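Local coordinates for protein intradiol ring-cleavage Dioxygenase (Tetranychus urticae, PDB 5VG2) that probably uses a bound ferric iron to cleave catechol-type aromatic rings between their two hydroxyl-bearing carbons, inserting both atoms of molecular oxygen, at residues Glu33-Ile38 with Asp89-Leu94. Sequence-based numbering, arbitrary orientation.
Sequences EDRIGI and DPRRFL
A salt-bridge network beside a cation-pi stack joins Glu-33, Asp-34 and Arg-35, in the loop before strand 39-48, to Arg-91 and Phe-93, in the loop leading into strand 95-99. Arg-91 sits in the middle of the charges. Its chain bends at chi2 and chi3 on its way to the acids. There NH1 gives one hydrogen bond to Glu-33 OE1 (2.8 Å), which it meets nearly along the C-O axis, and another to Asp-34 OD1 (2.8 Å). NH2 completes an end-on grip on Asp-34 by reaching OD2 at 2.9 Å. The Glu-33 carboxylate is almost coplanar with the guanidinium, whereas that of Asp-34 is turned 49° from it, so both of its oxygens are approached from above their plane. A water accepts from Arg-91 NE and from the backbone N of Arg-92, lying in the guanidinium plane on its NE side.

Arg-35 takes the aromatic half of the contact. Bent at chi2 (16°), its chain lays CD over one face of Phe-93, 3.7 Å from the ring centroid, as a CH-pi contact. The guanidinium continues flat across the same ring, with CZ 4.0 Å from the centroid and the planes 7° apart. Nearer the backbone, Arg-35 CG packs against Leu-94 CD1.

Phe-93 lies about 6 Å from the iron ligand Tyr-71, side chain to side chain, and its carbonyl bonds to Ser-72, so the contact borders the metal site without entering it. Glu-33 divides its carboxylate: OE1 takes Arg-91 and OE2 a salt bridge to Arg-28. The NH2 atoms of Arg-35 and Arg-91, 4.0 Å apart, converge on Asp-34 OD2, Arg-91 with a good bond and Arg-35 with a weak one, and the acid's negative charge probably balances part of theirs.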
ATOM      1  N   GLU A  33       9.746   5.179  10.521  1.00 39.75           N
ATOM      2  CA  GLU A  33      11.024   5.903  10.652  1.00 39.33           C
ATOM      3  C   GLU A  33      10.851   7.346  11.196  1.00 39.34           C
ATOM      4  O   GLU A  33      10.266   7.568  12.245  1.00 39.69           O
ATOM      5  CB  GLU A  33      11.876   5.772   9.349  1.00 39.39           C
ATOM      6  CG  GLU A  33      12.269   4.329   9.007  1.00 39.97           C
ATOM      7  CD  GLU A  33      13.353   4.196   7.901  1.00 41.84           C
ATOM      8  OE1 GLU A  33      14.075   5.192   7.565  1.00 42.29           O
ATOM      9  OE2 GLU A  33      13.489   3.061   7.370  1.00 40.63           O
ATOM     10  N   ASP A  34      11.399   8.327  10.499  1.00 39.86           N
ATOM     11  CA  ASP A  34      11.362   9.742  10.920  1.00 39.07           C
ATOM     12  C   ASP A  34      10.195  10.456  10.324  1.00 38.62           C
ATOM     13  O   ASP A  34      10.102  11.612  10.470  1.00 38.95           O
ATOM     14  CB  ASP A  34      12.630  10.480  10.488  1.00 38.69           C
ATOM     15  CG  ASP A  34      12.860  10.407   8.976  1.00 38.17           C
ATOM     16  OD1 ASP A  34      12.347   9.460   8.325  1.00 36.36           O
ATOM     17  OD2 ASP A  34      13.600  11.240   8.385  1.00 38.48           O
ATOM     18  N   ARG A  35       9.292   9.765   9.671  1.00 39.55           N
ATOM     19  CA  ARG A  35       8.162  10.413   9.006  1.00 40.31           C
ATOM     20  C   ARG A  35       7.063  10.852   9.984  1.00 41.51           C
ATOM     21  O   ARG A  35       6.931  10.307  11.090  1.00 41.95           O
ATOM     22  CB  ARG A  35       7.590   9.424   7.993  1.00 40.54           C
ATOM     23  CG  ARG A  35       8.304   9.374   6.655  1.00 41.00           C
ATOM     24  CD  ARG A  35       9.683  10.019   6.662  1.00 42.43           C
ATOM     25  NE  ARG A  35       9.754  11.068   5.694  1.00 43.33           N
ATOM     26  CZ  ARG A  35      10.763  11.926   5.551  1.00 43.58           C
ATOM     27  NH1 ARG A  35      10.713  12.780   4.586  1.00 43.71           N
ATOM     28  NH2 ARG A  35      11.845  11.892   6.310  1.00 43.81           N
ATOM     29  N   ILE A  36       6.279  11.832   9.530  1.00 41.95           N
ATOM     30  CA  ILE A  36       5.270  12.526  10.316  1.00 42.04           C
ATOM     31  C   ILE A  36       3.914  12.211   9.706  1.00 41.21           C
ATOM     32  O   ILE A  36       3.773  12.260   8.503  1.00 39.79           O
ATOM     33  CB  ILE A  36       5.453  14.030  10.226  1.00 44.12           C
ATOM     34  CG1 ILE A  36       6.849  14.443  10.689  1.00 45.83           C
ATOM     35  CG2 ILE A  36       4.421  14.769  11.060  1.00 45.88           C
ATOM     36  CD1 ILE A  36       7.211  14.039  12.103  1.00 47.28           C
ATOM     37  N   GLY A  37       2.904  11.962  10.537  1.00 40.89           N
ATOM     38  CA  GLY A  37       1.570  11.709  10.023  1.00 41.28           C
ATOM     39  C   GLY A  37       0.666  11.135  11.084  1.00 41.96           C
ATOM     40  O   GLY A  37       0.992  11.193  12.254  1.00 44.29           O
ATOM     41  N   ILE A  38      -0.439  10.530  10.677  1.00 42.12           N
ATOM     42  CA  ILE A  38      -1.333   9.866  11.611  1.00 43.14           C
ATOM     43  C   ILE A  38      -1.136   8.378  11.497  1.00 41.75           C
ATOM     44  O   ILE A  38      -1.244   7.809  10.411  1.00 40.13           O
ATOM     45  CB  ILE A  38      -2.790  10.281  11.378  1.00 45.28           C
ATOM     46  CG1 ILE A  38      -2.946  11.751  11.779  1.00 46.02           C
ATOM     47  CG2 ILE A  38      -3.768   9.401  12.187  1.00 46.55           C
ATOM     48  CD1 ILE A  38      -4.226  12.352  11.236  1.00 46.82           C
ATOM     49  N   ASP A  89      18.709   7.792  -3.550  1.00 72.67           N
ATOM     50  CA  ASP A  89      19.129   7.979  -2.156  1.00 71.21           C
ATOM     51  C   ASP A  89      18.941   6.667  -1.413  1.00 66.25           C
ATOM     52  O   ASP A  89      18.122   5.869  -1.826  1.00 63.04           O
ATOM     53  CB  ASP A  89      18.348   9.127  -1.498  1.00 72.41           C
ATOM     54  CG  ASP A  89      16.837   8.810  -1.304  1.00 74.28           C
ATOM     55  OD1 ASP A  89      16.483   8.075  -0.345  1.00 80.84           O
ATOM     56  OD2 ASP A  89      15.991   9.294  -2.098  1.00 75.58           O
ATOM     57  N   PRO A  90      19.668   6.459  -0.307  1.00 46.69           N
ATOM     58  CA  PRO A  90      19.498   5.225   0.482  1.00 45.90           C
ATOM     59  C   PRO A  90      18.344   5.222   1.524  1.00 43.11           C
ATOM     60  O   PRO A  90      18.189   4.248   2.233  1.00 43.48           O
ATOM     61  CB  PRO A  90      20.835   5.116   1.211  1.00 46.50           C
ATOM     62  CG  PRO A  90      21.246   6.541   1.425  1.00 46.61           C
ATOM     63  CD  PRO A  90      20.660   7.348   0.300  1.00 46.15           C
ATOM     64  N   ARG A  91      17.529   6.252   1.621  1.00 40.60           N
ATOM     65  CA  ARG A  91      16.440   6.172   2.618  1.00 38.73           C
ATOM     66  C   ARG A  91      15.432   5.073   2.257  1.00 37.73           C
ATOM     67  O   ARG A  91      15.238   4.769   1.079  1.00 38.19           O
ATOM     68  CB  ARG A  91      15.728   7.516   2.814  1.00 36.58           C
ATOM     69  CG  ARG A  91      16.610   8.594   3.375  1.00 36.92           C
ATOM     70  CD  ARG A  91      17.146   8.370   4.799  1.00 36.63           C
ATOM     71  NE  ARG A  91      16.155   7.843   5.719  1.00 36.16           N
ATOM     72  CZ  ARG A  91      15.301   8.557   6.473  1.00 35.72           C
ATOM     73  NH1 ARG A  91      14.432   7.921   7.260  1.00 34.46           N
ATOM     74  NH2 ARG A  91      15.310   9.881   6.472  1.00 36.27           N
ATOM     75  N   ARG A  92      14.812   4.478   3.266  1.00 36.04           N
ATOM     76  CA  ARG A  92      13.812   3.434   3.035  1.00 36.63           C
ATOM     77  C   ARG A  92      12.571   3.527   3.936  1.00 36.34           C
ATOM     78  O   ARG A  92      11.895   2.520   4.237  1.00 36.74           O
ATOM     79  CB  ARG A  92      14.450   2.079   3.211  1.00 36.73           C
ATOM     80  CG  ARG A  92      15.581   1.799   2.222  1.00 38.48           C
ATOM     81  CD  ARG A  92      15.063   1.664   0.805  1.00 38.70           C
ATOM     82  NE  ARG A  92      16.127   1.302  -0.095  1.00 40.69           N
ATOM     83  CZ  ARG A  92      16.913   2.128  -0.784  1.00 41.43           C
ATOM     84  NH1 ARG A  92      16.794   3.448  -0.717  1.00 40.02           N
ATOM     85  NH2 ARG A  92      17.831   1.593  -1.599  1.00 42.73           N
ATOM     86  N   PHE A  93      12.270   4.730   4.364  1.00 35.01           N
ATOM     87  CA  PHE A  93      11.095   4.928   5.151  1.00 34.99           C
ATOM     88  C   PHE A  93       9.867   4.539   4.373  1.00 34.93           C
ATOM     89  O   PHE A  93       9.806   4.611   3.104  1.00 34.80           O
ATOM     90  CB  PHE A  93      10.955   6.374   5.667  1.00 36.07           C
ATOM     91  CG  PHE A  93      10.973   7.421   4.594  1.00 36.50           C
ATOM     92  CD1 PHE A  93       9.850   7.656   3.820  1.00 36.74           C
ATOM     93  CD2 PHE A  93      12.119   8.178   4.363  1.00 37.72           C
ATOM     94  CE1 PHE A  93       9.868   8.613   2.823  1.00 36.52           C
ATOM     95  CE2 PHE A  93      12.145   9.145   3.388  1.00 38.05           C
ATOM     96  CZ  PHE A  93      11.015   9.374   2.617  1.00 37.96           C
ATOM     97  N   LEU A  94       8.896   4.088   5.163  1.00 34.77           N
ATOM     98  CA  LEU A  94       7.587   3.685   4.700  1.00 34.51           C
ATOM     99  C   LEU A  94       7.657   2.582   3.668  1.00 35.19           C
ATOM    100  O   LEU A  94       6.876   2.508   2.759  1.00 37.12           O
ATOM    101  CB  LEU A  94       6.780   4.896   4.214  1.00 35.08           C
ATOM    102  CG  LEU A  94       6.492   5.936   5.275  1.00 35.00           C
ATOM    103  CD1 LEU A  94       6.038   7.267   4.672  1.00 35.81           C
ATOM    104  CD2 LEU A  94       5.444   5.431   6.277  1.00 34.99           C
TER
HETATM  105  O   HOH W   1      15.810   4.894   5.832  1.00 40.89           O